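Local coordinates for ancillary protein 1 (Streptococcus pyogenes, PDB 2XI9), which acts as a pilus-presented adhesin that probably binds collagen, and needs an unusual internal thioester bond for efficient interaction with host cells, at residues Glu118-Tyr123 against Asp320-Ile325; Val125-Asp130 against Val187-Ile192; Arg195-Tyr200 against Thr211-Ile216; Lys222-Lys227 against Gln240-Thr245. All blocks are in the same frame, centred on the assembly; numbering follows the deposited sequence.

Interaction 1 (Glu118-Tyr123 against Asp320-Ile325)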
# COMPACT_ATOMS: atom_id res chain seq x y z
N GLU A 118 7.83 1.35 8.51
CA GLU A 118 8.29 0.51 7.40
C GLU A 118 9.30 -0.52 7.86
O GLU A 118 9.96 -0.33 8.86
CB GLU A 118 8.89 1.38 6.29
CG GLU A 118 7.97 2.52 5.85
CD GLU A 118 8.55 3.39 4.72
OE1 GLU A 118 9.73 3.20 4.32
OE2 GLU A 118 7.80 4.29 4.28
N ILE A 119 9.43 -1.61 7.12
CA ILE A 119 10.44 -2.62 7.45
C ILE A 119 11.82 -2.04 7.21
O ILE A 119 12.00 -1.11 6.41
CB ILE A 119 10.28 -3.91 6.67
CG1 ILE A 119 10.30 -3.65 5.15
CG2 ILE A 119 8.98 -4.63 7.13
CD1 ILE A 119 10.32 -4.92 4.34
N VAL A 120 12.80 -2.63 7.89
CA VAL A 120 14.15 -2.09 7.89
C VAL A 120 14.86 -2.36 6.58
O VAL A 120 15.60 -1.49 6.09
CB VAL A 120 14.94 -2.66 9.09
CG1 VAL A 120 16.45 -2.54 8.89
CG2 VAL A 120 14.46 -1.96 10.36
N GLU A 121 14.62 -3.54 6.00
CA GLU A 121 15.20 -3.90 4.70
C GLU A 121 14.12 -3.68 3.64
O GLU A 121 13.21 -4.48 3.51
CB GLU A 121 15.70 -5.34 4.66
CG GLU A 121 16.52 -5.59 3.41
CD GLU A 121 16.85 -7.05 3.17
OE1 GLU A 121 16.74 -7.86 4.12
OE2 GLU A 121 17.24 -7.38 2.02
N PRO A 122 14.24 -2.58 2.88
CA PRO A 122 13.20 -2.28 1.93
C PRO A 122 13.22 -3.26 0.73
O PRO A 122 14.25 -3.87 0.45
CB PRO A 122 13.50 -0.84 1.52
CG PRO A 122 14.87 -0.64 1.76
CD PRO A 122 15.34 -1.61 2.82
N TYR A 123 12.09 -3.39 0.04
CA TYR A 123 11.98 -4.21 -1.16
C TYR A 123 12.52 -5.62 -0.92
O TYR A 123 13.39 -6.06 -1.62
CB TYR A 123 12.71 -3.54 -2.33
CG TYR A 123 12.33 -2.10 -2.44
CD1 TYR A 123 11.04 -1.72 -2.78
CD2 TYR A 123 13.24 -1.09 -2.15
CE1 TYR A 123 10.66 -0.40 -2.83
CE2 TYR A 123 12.87 0.24 -2.21
CZ TYR A 123 11.59 0.57 -2.55
OH TYR A 123 11.24 1.89 -2.60
N ASP A 320 7.69 -5.92 12.78
CA ASP A 320 8.84 -5.71 11.90
C ASP A 320 8.90 -4.28 11.37
O ASP A 320 9.82 -3.92 10.63
CB ASP A 320 8.77 -6.70 10.74
CG ASP A 320 7.37 -7.25 10.54
OD1 ASP A 320 6.47 -6.40 10.39
OD2 ASP A 320 7.17 -8.51 10.60
N LEU A 321 7.95 -3.45 11.78
CA LEU A 321 7.87 -2.10 11.29
C LEU A 321 8.62 -1.21 12.26
O LEU A 321 8.52 -1.41 13.48
CB LEU A 321 6.40 -1.66 11.19
CG LEU A 321 5.52 -2.46 10.23
CD1 LEU A 321 4.10 -1.88 10.14
CD2 LEU A 321 6.18 -2.48 8.88
N VAL A 322 9.40 -0.28 11.71
CA VAL A 322 10.11 0.72 12.53
C VAL A 322 9.70 2.12 12.06
O VAL A 322 9.18 2.29 10.94
CB VAL A 322 11.66 0.53 12.49
CG1 VAL A 322 12.05 -0.90 12.92
CG2 VAL A 322 12.21 0.83 11.11
N ASP A 323 9.90 3.11 12.92
CA ASP A 323 9.57 4.49 12.57
C ASP A 323 10.51 4.98 11.50
O ASP A 323 11.73 4.87 11.64
CB ASP A 323 9.67 5.42 13.77
CG ASP A 323 8.46 5.33 14.66
OD1 ASP A 323 7.37 5.78 14.26
OD2 ASP A 323 8.61 4.79 15.76
N ILE A 324 9.92 5.51 10.44
CA ILE A 324 10.63 6.14 9.36
C ILE A 324 10.37 7.62 9.48
O ILE A 324 9.25 8.04 9.74
CB ILE A 324 10.11 5.64 8.00
CG1 ILE A 324 10.27 4.12 7.88
CG2 ILE A 324 10.81 6.36 6.83
CD1 ILE A 324 11.59 3.57 8.31
N ILE A 325 11.41 8.43 9.31
CA ILE A 325 11.20 9.83 9.06
C ILE A 325 11.33 9.95 7.56
O ILE A 325 12.44 9.92 6.99
CB ILE A 325 12.18 10.74 9.78
CG1 ILE A 325 12.25 10.41 11.28
CG2 ILE A 325 11.80 12.22 9.55
CD1 ILE A 325 10.89 10.42 11.98
O HOH W 1 12.17 -4.70 9.85
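OE1 of Glu-118, whose side chain lies against Ile-324, is gripped by two groups of strand 26-33: Arg-30 in a salt bridge and the hydroxyl of Tyr-32 in a hydrogen bond. OE2 of the same carboxylate pairs with Arg-326. The chain reaches these partners because it stays extended beyond CG (chi2 -179°), crossing Ile-324 at about a right angle. CG1 of Ile-324, 3.5 Å from CB of Glu-118, lies along the whole side chain, from CB to OE1, so carbon shields the charged end on that side. Between the backbones, N of Glu-118 donates to O of Val-322 at 2.9 Å, and N of Val-322 returns a nearly straight bond (172°) to O of Glu-118, also at 2.9 Å, which makes one antiparallel hydrogen-bonded pair. Further on the backbones part, and a water takes over, accepting from N of Val-120 at 2.9 Å and donating to O of Asp-320 at 2.6 Å. Branched residues fill the flanks: CG2 of Val-120 meets CG2 of Val-322 at 3.7 Å, and CG2 of Ile-119 meets CD2 of Leu-321 at 3.9 Å. A buried acid with two arginine partners would probably remain ionised, so strand 117-119, outermost in the four-strand sheet, is held to it by charge as well as by backbone bonds.

Interaction 2 (Val125-Asp130 against Val187-Ile192)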
# COMPACT_ATOMS: atom_id res chain seq x y z
N VAL A 125 10.23 -8.27 0.64
CA VAL A 125 9.10 -9.15 0.89
C VAL A 125 8.55 -9.66 -0.44
O VAL A 125 8.51 -8.93 -1.43
CB VAL A 125 7.98 -8.40 1.65
CG1 VAL A 125 6.69 -9.25 1.72
CG2 VAL A 125 8.44 -8.00 3.01
N GLU A 126 8.09 -10.91 -0.46
CA GLU A 126 7.47 -11.50 -1.65
C GLU A 126 5.95 -11.38 -1.68
O GLU A 126 5.28 -11.57 -0.67
CB GLU A 126 7.87 -12.97 -1.80
CG GLU A 126 7.24 -13.62 -3.01
CD GLU A 126 7.78 -14.99 -3.30
OE1 GLU A 126 8.32 -15.64 -2.37
OE2 GLU A 126 7.66 -15.43 -4.46
N ALA A 127 5.40 -11.05 -2.84
CA ALA A 127 3.97 -11.19 -3.07
C ALA A 127 3.82 -12.02 -4.35
O ALA A 127 4.75 -12.12 -5.14
CB ALA A 127 3.28 -9.83 -3.21
N TYR A 128 2.66 -12.64 -4.52
CA TYR A 128 2.45 -13.56 -5.63
C TYR A 128 1.00 -13.64 -6.03
O TYR A 128 0.11 -13.25 -5.25
CB TYR A 128 3.01 -14.96 -5.34
CG TYR A 128 2.37 -15.65 -4.12
CD1 TYR A 128 1.31 -16.53 -4.29
CD2 TYR A 128 2.86 -15.43 -2.82
CE1 TYR A 128 0.71 -17.15 -3.19
CE2 TYR A 128 2.27 -16.05 -1.72
CZ TYR A 128 1.19 -16.91 -1.92
OH TYR A 128 0.59 -17.56 -0.85
N ASN A 129 0.78 -14.05 -7.29
CA ASN A 129 -0.55 -14.37 -7.80
C ASN A 129 -0.61 -15.88 -7.93
O ASN A 129 0.23 -16.51 -8.60
CB ASN A 129 -0.79 -13.69 -9.16
CG ASN A 129 -2.18 -13.94 -9.73
OD1 ASN A 129 -3.11 -14.33 -9.03
ND2 ASN A 129 -2.31 -13.71 -11.03
N ASP A 130 -1.58 -16.46 -7.25
CA ASP A 130 -1.63 -17.88 -7.08
C ASP A 130 -2.27 -18.50 -8.31
O ASP A 130 -3.49 -18.46 -8.46
CB ASP A 130 -2.39 -18.21 -5.81
CG ASP A 130 -2.48 -19.70 -5.50
OD1 ASP A 130 -2.20 -20.55 -6.37
OD2 ASP A 130 -2.87 -20.02 -4.34
N VAL A 187 11.09 -8.29 -8.89
CA VAL A 187 9.90 -7.76 -8.22
C VAL A 187 9.87 -8.16 -6.73
O VAL A 187 9.67 -9.33 -6.43
CB VAL A 187 8.62 -8.28 -8.86
CG1 VAL A 187 7.41 -7.64 -8.23
CG2 VAL A 187 8.65 -8.07 -10.42
N LYS A 188 10.11 -7.18 -5.85
CA LYS A 188 10.11 -7.37 -4.40
C LYS A 188 9.41 -6.16 -3.79
O LYS A 188 9.36 -5.11 -4.45
CB LYS A 188 11.53 -7.43 -3.88
CG LYS A 188 12.43 -8.45 -4.51
CD LYS A 188 13.79 -8.47 -3.88
CE LYS A 188 14.63 -7.25 -4.25
NZ LYS A 188 15.95 -7.28 -3.57
N TYR A 189 8.88 -6.29 -2.56
CA TYR A 189 8.02 -5.29 -1.96
C TYR A 189 8.56 -4.83 -0.61
O TYR A 189 9.21 -5.62 0.12
CB TYR A 189 6.59 -5.84 -1.80
CG TYR A 189 5.93 -6.26 -3.09
CD1 TYR A 189 6.25 -7.46 -3.70
CD2 TYR A 189 4.98 -5.45 -3.70
CE1 TYR A 189 5.65 -7.84 -4.86
CE2 TYR A 189 4.37 -5.83 -4.89
CZ TYR A 189 4.72 -7.01 -5.47
OH TYR A 189 4.18 -7.42 -6.66
N THR A 190 8.30 -3.56 -0.29
CA THR A 190 8.47 -3.03 1.05
C THR A 190 7.16 -3.17 1.80
O THR A 190 6.15 -2.75 1.31
CB THR A 190 8.84 -1.54 1.03
OG1 THR A 190 10.07 -1.40 0.31
CG2 THR A 190 9.09 -1.05 2.43
N HIS A 191 7.20 -3.74 3.02
CA HIS A 191 6.01 -3.81 3.86
C HIS A 191 5.99 -2.52 4.69
O HIS A 191 6.99 -2.18 5.29
CB HIS A 191 6.12 -5.09 4.71
CG HIS A 191 5.19 -5.17 5.87
ND1 HIS A 191 5.54 -5.87 7.02
CD2 HIS A 191 3.95 -4.67 6.09
CE1 HIS A 191 4.55 -5.79 7.89
NE2 HIS A 191 3.57 -5.08 7.34
N ILE A 192 4.89 -1.78 4.62
CA ILE A 192 4.66 -0.58 5.43
C ILE A 192 3.30 -0.66 6.14
O ILE A 192 2.50 -1.51 5.81
CB ILE A 192 4.69 0.69 4.57
CG1 ILE A 192 3.51 0.78 3.61
CG2 ILE A 192 6.00 0.78 3.77
CD1 ILE A 192 3.29 2.23 3.06
O HOH W 2 7.54 -10.69 -5.14
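Ala-127 sets its methyl over one face of the Tyr-189 ring: CB is 3.9 Å from the ring centroid and 28° off the ring normal, a CH-pi contact. The small alanine suits this place, since its backbone can approach the ring with nothing but a methyl between them. The edge of the same ring is met by a different group, O of Val-125, which lies near the ring plane at 3.5 Å from CD1 of Tyr-189. With CG of Tyr-189 beside its own backbone N (chi1 -60°), the ring extends along the 125-127 backbone. The side chain of Val-125 meets His-191 instead; its CG2 touches CB of His-191 at 4.1 Å, while the imidazole continues past to a hydrogen bond with Asp-299 and a ring contact with Phe-301. The backbones are joined by a single antiparallel bridge. N of Val-125 donates to O of Tyr-189 at 2.9 Å, and N of Tyr-189 donates to O of Val-125 at 2.9 Å. A water prolongs the link, accepting from N of Ala-127 at 3.2 Å and donating to O of Val-187 at 2.8 Å. The contact thus ties the lead-in to strand 127-130 to the outermost strand 189-193 of the same sheet; the backbone link between the two segments consists of one hydrogen-bonded pair and one bridging water, with the tyrosine ring filling the angle where the chains separate.

Interaction 3 (Arg195-Tyr200 against Thr211-Ile216)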
# COMPACT_ATOMS: atom_id res chain seq x y z
N ARG A 195 -0.98 3.55 6.18
CA ARG A 195 -1.28 4.90 6.51
C ARG A 195 -0.63 5.75 5.38
O ARG A 195 0.36 5.35 4.77
CB ARG A 195 -0.71 5.30 7.87
CG ARG A 195 -0.92 4.31 9.06
CD ARG A 195 -0.11 4.75 10.27
NE ARG A 195 -0.30 3.84 11.42
CZ ARG A 195 0.38 3.91 12.56
NH1 ARG A 195 1.34 4.81 12.75
NH2 ARG A 195 0.11 3.05 13.54
N ASP A 196 -1.20 6.89 5.09
CA ASP A 196 -0.60 7.77 4.08
C ASP A 196 -0.56 7.06 2.73
O ASP A 196 0.49 6.98 2.08
CB ASP A 196 0.81 8.17 4.53
CG ASP A 196 1.40 9.32 3.72
OD1 ASP A 196 0.63 10.19 3.22
OD2 ASP A 196 2.68 9.34 3.61
N LEU A 197 -1.71 6.53 2.35
CA LEU A 197 -1.85 5.65 1.21
C LEU A 197 -2.33 6.40 -0.06
O LEU A 197 -2.28 5.86 -1.17
CB LEU A 197 -2.84 4.54 1.52
CG LEU A 197 -2.45 3.51 2.60
CD1 LEU A 197 -3.44 2.38 2.63
CD2 LEU A 197 -1.00 3.02 2.28
N PHE A 198 -2.87 7.59 0.12
CA PHE A 198 -3.46 8.33 -0.99
C PHE A 198 -2.46 8.51 -2.12
O PHE A 198 -2.84 8.43 -3.30
CB PHE A 198 -3.92 9.70 -0.51
CG PHE A 198 -4.86 10.38 -1.45
CD1 PHE A 198 -4.41 11.31 -2.36
CD2 PHE A 198 -6.21 10.05 -1.41
CE1 PHE A 198 -5.32 11.95 -3.22
CE2 PHE A 198 -7.11 10.67 -2.27
CZ PHE A 198 -6.67 11.62 -3.16
N LYS A 199 -1.21 8.76 -1.76
CA LYS A 199 -0.13 8.98 -2.71
C LYS A 199 0.09 7.81 -3.68
O LYS A 199 0.68 8.04 -4.73
CB LYS A 199 1.19 9.29 -2.01
CG LYS A 199 1.74 8.14 -1.17
CD LYS A 199 3.00 8.51 -0.44
CE LYS A 199 2.82 9.65 0.48
NZ LYS A 199 3.98 9.77 1.43
N TYR A 200 -0.37 6.60 -3.33
CA TYR A 200 -0.19 5.44 -4.20
C TYR A 200 -1.26 5.26 -5.27
O TYR A 200 -1.14 4.37 -6.12
CB TYR A 200 -0.01 4.16 -3.39
CG TYR A 200 1.08 4.29 -2.38
CD1 TYR A 200 2.40 4.31 -2.76
CD2 TYR A 200 0.78 4.44 -1.02
CE1 TYR A 200 3.42 4.48 -1.84
CE2 TYR A 200 1.79 4.60 -0.08
CZ TYR A 200 3.11 4.61 -0.50
OH TYR A 200 4.11 4.79 0.42
N THR A 211 -10.03 10.76 4.61
CA THR A 211 -11.30 10.12 4.19
C THR A 211 -11.04 8.90 3.32
O THR A 211 -11.68 7.86 3.48
CB THR A 211 -12.18 11.09 3.40
OG1 THR A 211 -12.30 12.31 4.11
CG2 THR A 211 -13.57 10.49 3.14
N PHE A 212 -10.08 9.02 2.39
CA PHE A 212 -9.70 7.91 1.55
C PHE A 212 -9.26 6.71 2.38
O PHE A 212 -9.72 5.59 2.15
CB PHE A 212 -8.56 8.32 0.58
CG PHE A 212 -7.97 7.17 -0.16
CD1 PHE A 212 -8.64 6.62 -1.22
CD2 PHE A 212 -6.76 6.63 0.21
CE1 PHE A 212 -8.10 5.56 -1.93
CE2 PHE A 212 -6.22 5.55 -0.49
CZ PHE A 212 -6.89 5.03 -1.55
N LEU A 213 -8.46 6.97 3.40
CA LEU A 213 -7.91 5.84 4.21
C LEU A 213 -9.06 5.13 4.93
O LEU A 213 -9.12 3.89 5.02
CB LEU A 213 -6.91 6.34 5.23
CG LEU A 213 -6.17 5.24 6.02
CD1 LEU A 213 -5.56 4.28 5.02
CD2 LEU A 213 -5.12 5.78 7.01
N LYS A 214 -10.00 5.92 5.42
CA LYS A 214 -11.13 5.37 6.08
C LYS A 214 -11.88 4.47 5.13
O LYS A 214 -12.29 3.39 5.52
CB LYS A 214 -12.03 6.47 6.67
CG LYS A 214 -11.35 7.18 7.87
CD LYS A 214 -12.29 8.08 8.71
CE LYS A 214 -12.26 9.53 8.27
NZ LYS A 214 -13.13 10.39 9.13
N HIS A 215 -12.10 4.93 3.87
CA HIS A 215 -12.82 4.12 2.87
C HIS A 215 -12.17 2.75 2.62
O HIS A 215 -12.85 1.68 2.60
CB HIS A 215 -12.96 4.90 1.54
CG HIS A 215 -13.89 6.08 1.64
ND1 HIS A 215 -13.88 7.15 0.75
CD2 HIS A 215 -14.86 6.35 2.54
CE1 HIS A 215 -14.81 8.01 1.11
NE2 HIS A 215 -15.43 7.55 2.18
N ILE A 216 -10.85 2.77 2.46
CA ILE A 216 -10.10 1.58 2.22
C ILE A 216 -10.19 0.59 3.40
O ILE A 216 -10.45 -0.62 3.17
CB ILE A 216 -8.61 1.91 1.83
CG1 ILE A 216 -8.53 2.67 0.50
CG2 ILE A 216 -7.74 0.69 1.94
CD1 ILE A 216 -9.06 2.01 -0.68
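The rings of Phe-198 and Phe-212 form a T-shaped pair, with centroids 5.4 Å apart and planes at 88°. Phe-198 supplies the edge, directed at one face of Phe-212; the opposite face is covered by CG1 of Ile-216, one helical turn further on, which lies toward the rim. The meeting is off-centre, toward the root of the second ring: CD2 of Phe-198 comes 3.5 Å from CB of Phe-212, and that CB lies near the plane of the Phe-198 ring. Both first torsions place CG opposite the backbone N (chi1 -164° for Phe-198, 171° for Phe-212), which carries each ring out from its backbone to the other. Leu-197 widens the apolar patch, with CB 4.1 Å from CE2 of Phe-212 and CD1 3.7 Å from CD1 of Leu-213; the two leucines cross obliquely. The other branch of Leu-213 reaches the backbone of Arg-195, where CD2 lies 4.0 Å from CA. The guanidinium leads away, to salt bridges with Asp-297 and Glu-113. NZ of Lys-199 salt-bridges OD2 of Asp-196 at 2.6 Å from above the carboxylate plane and also pairs with Glu-328; N of Tyr-200 bonds to O of Leu-197. The apolar side chains meet the helix, while Arg-195, Asp-196 and Lys-199 point away from it. The loop after strand 189-193 is packed against helix 209-222: Leu-197 also touches Phe-300 and Ile-312 on strands 299-303 and 311-313, whereas Phe-212 and Ile-216 continue onto Phe-252 of helix 238-253.

Interaction 4 (Lys222-Lys227 against Gln240-Thr245)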
# COMPACT_ATOMS: atom_id res chain seq x y z
N LYS A 222 -15.24 -5.24 5.85
CA LYS A 222 -16.51 -5.96 5.57
C LYS A 222 -16.32 -6.95 4.45
O LYS A 222 -17.18 -7.76 4.20
CB LYS A 222 -17.68 -5.01 5.22
CG LYS A 222 -18.44 -4.47 6.37
CD LYS A 222 -19.14 -5.52 7.18
CE LYS A 222 -20.35 -4.95 7.92
NZ LYS A 222 -21.21 -6.12 8.37
N GLY A 223 -15.17 -6.89 3.80
CA GLY A 223 -14.85 -7.76 2.71
C GLY A 223 -14.17 -9.08 3.02
O GLY A 223 -14.20 -9.58 4.17
N TYR A 224 -13.58 -9.66 1.99
CA TYR A 224 -12.95 -10.97 2.16
C TYR A 224 -11.55 -10.80 2.73
O TYR A 224 -10.67 -10.19 2.11
CB TYR A 224 -12.88 -11.69 0.84
CG TYR A 224 -12.34 -13.06 0.91
CD1 TYR A 224 -13.13 -14.12 1.36
CD2 TYR A 224 -11.05 -13.33 0.52
CE1 TYR A 224 -12.64 -15.39 1.39
CE2 TYR A 224 -10.56 -14.61 0.58
CZ TYR A 224 -11.34 -15.63 1.01
OH TYR A 224 -10.87 -16.92 1.02
N ARG A 225 -11.34 -11.38 3.90
CA ARG A 225 -10.08 -11.22 4.60
C ARG A 225 -9.31 -12.49 4.81
O ARG A 225 -8.09 -12.42 4.88
CB ARG A 225 -10.32 -10.58 5.94
CG ARG A 225 -10.72 -9.13 5.81
CD ARG A 225 -10.90 -8.53 7.19
NE ARG A 225 -9.59 -8.28 7.82
CZ ARG A 225 -9.42 -7.83 9.06
NH1 ARG A 225 -10.46 -7.63 9.88
NH2 ARG A 225 -8.18 -7.67 9.50
N GLU A 226 -9.99 -13.63 4.89
CA GLU A 226 -9.33 -14.86 5.29
C GLU A 226 -9.91 -16.08 4.60
O GLU A 226 -11.14 -16.28 4.59
CB GLU A 226 -9.47 -15.06 6.80
CG GLU A 226 -8.73 -14.04 7.69
CD GLU A 226 -7.22 -14.36 7.90
OE1 GLU A 226 -6.79 -15.50 7.60
OE2 GLU A 226 -6.49 -13.48 8.39
N LYS A 227 -9.03 -16.95 4.09
CA LYS A 227 -9.47 -18.23 3.56
C LYS A 227 -10.36 -18.92 4.56
O LYS A 227 -10.05 -18.99 5.75
CB LYS A 227 -8.30 -19.15 3.24
CG LYS A 227 -7.56 -18.85 1.96
CD LYS A 227 -6.21 -19.61 1.90
CE LYS A 227 -5.70 -19.79 0.46
NZ LYS A 227 -4.20 -19.82 0.42
N GLN A 240 -16.35 -14.99 -4.96
CA GLN A 240 -17.22 -13.87 -5.30
C GLN A 240 -17.03 -12.70 -4.29
O GLN A 240 -16.94 -11.54 -4.70
CB GLN A 240 -18.67 -14.32 -5.42
CG GLN A 240 -18.92 -15.15 -6.70
CD GLN A 240 -20.25 -15.82 -6.78
OE1 GLN A 240 -20.93 -16.02 -5.77
NE2 GLN A 240 -20.63 -16.22 -8.00
N LEU A 241 -16.96 -12.99 -2.98
CA LEU A 241 -16.71 -11.92 -2.03
C LEU A 241 -15.32 -11.32 -2.25
O LEU A 241 -15.16 -10.08 -2.17
CB LEU A 241 -16.93 -12.34 -0.57
CG LEU A 241 -16.84 -11.23 0.47
CD1 LEU A 241 -17.97 -10.22 0.27
CD2 LEU A 241 -16.88 -11.84 1.96
N ARG A 242 -14.33 -12.16 -2.55
CA ARG A 242 -12.99 -11.67 -2.85
C ARG A 242 -13.02 -10.68 -4.04
O ARG A 242 -12.43 -9.62 -3.99
CB ARG A 242 -12.05 -12.85 -3.12
CG ARG A 242 -10.56 -12.49 -3.14
CD ARG A 242 -9.72 -13.74 -3.09
NE ARG A 242 -8.29 -13.43 -2.97
CZ ARG A 242 -7.37 -14.26 -2.53
NH1 ARG A 242 -7.70 -15.49 -2.14
NH2 ARG A 242 -6.11 -13.85 -2.51
N ALA A 243 -13.69 -11.06 -5.12
CA ALA A 243 -13.82 -10.21 -6.27
C ALA A 243 -14.55 -8.90 -5.96
O ALA A 243 -14.11 -7.84 -6.38
CB ALA A 243 -14.50 -10.92 -7.39
N ALA A 244 -15.65 -8.99 -5.22
CA ALA A 244 -16.43 -7.82 -4.86
C ALA A 244 -15.54 -6.87 -4.07
O ALA A 244 -15.62 -5.67 -4.27
CB ALA A 244 -17.68 -8.23 -4.06
N THR A 245 -14.71 -7.42 -3.16
CA THR A 245 -13.76 -6.66 -2.35
C THR A 245 -12.74 -5.96 -3.26
O THR A 245 -12.44 -4.78 -3.08
CB THR A 245 -13.04 -7.55 -1.21
OG1 THR A 245 -14.04 -8.33 -0.49
CG2 THR A 245 -12.27 -6.71 -0.23
O HOH W 3 -10.17 -17.04 -2.00
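Gly-223, the first residue to leave helical geometry after helix 209-222, brings its CA within 3.3 Å of OG1 of Thr-245, a close pass that suits a residue with no side chain. Next, N of Tyr-224 donates to OG1 of Thr-245 at 2.9 Å (164°). That hydroxyl lies beside its own backbone N (chi1 -48°) and donates a hydrogen bond to O of Leu-241 at 2.7 Å. O of Leu-241 takes both N and OG1 of Thr-245, from opposite faces of its plane; giving one bond and accepting another fixes the hydroxyl's rotation. The Tyr-224 side chain then lies slantwise over Arg-242: CB is 3.7 Å from CA of Arg-242, and CD2 is 3.8 Å from CG of the extended arginine. Ring and guanidinium planes are 28° apart but meet obliquely, CE2 being nearest, while CD2 of Leu-241 sits at the ring edge. A water links OH of Tyr-224 to NH1 of Arg-242. Glu-238 also bonds the tyrosine hydroxyl, and Tyr-147 meets the arginine through a hydrogen bond and a cation-pi contact. In this helix-to-helix connection the threonine hydroxyl bonds the carbonyl four residues back, a common feature of helical threonines, and also accepts the loop's N-H.

Interaction 1 touches strand 189-193 of interaction 2. N of Ile-119 lies 3.1 Å from O of His-191, and N of Tyr-123 lies 2.9 Å from OG1 of Thr-190, both probable hydrogen bonds, so the chain is tied to that strand at Ile-119 and Tyr-123 before the pair at Val-125. Interaction 3 touches interaction 2 through CD1 of Ile-192 and OH of Tyr-200, 3.8 Å apart. Helix 209-222 leads to interaction 4, about 19 Å from interaction 3 between centres; both lie wholly within the thioester domain of this C-terminal part of the adhesin. Interaction 1 closes a loop enclosing the other three, and interaction 4 lies about 28 Å from it between centres, across the middle of the chain.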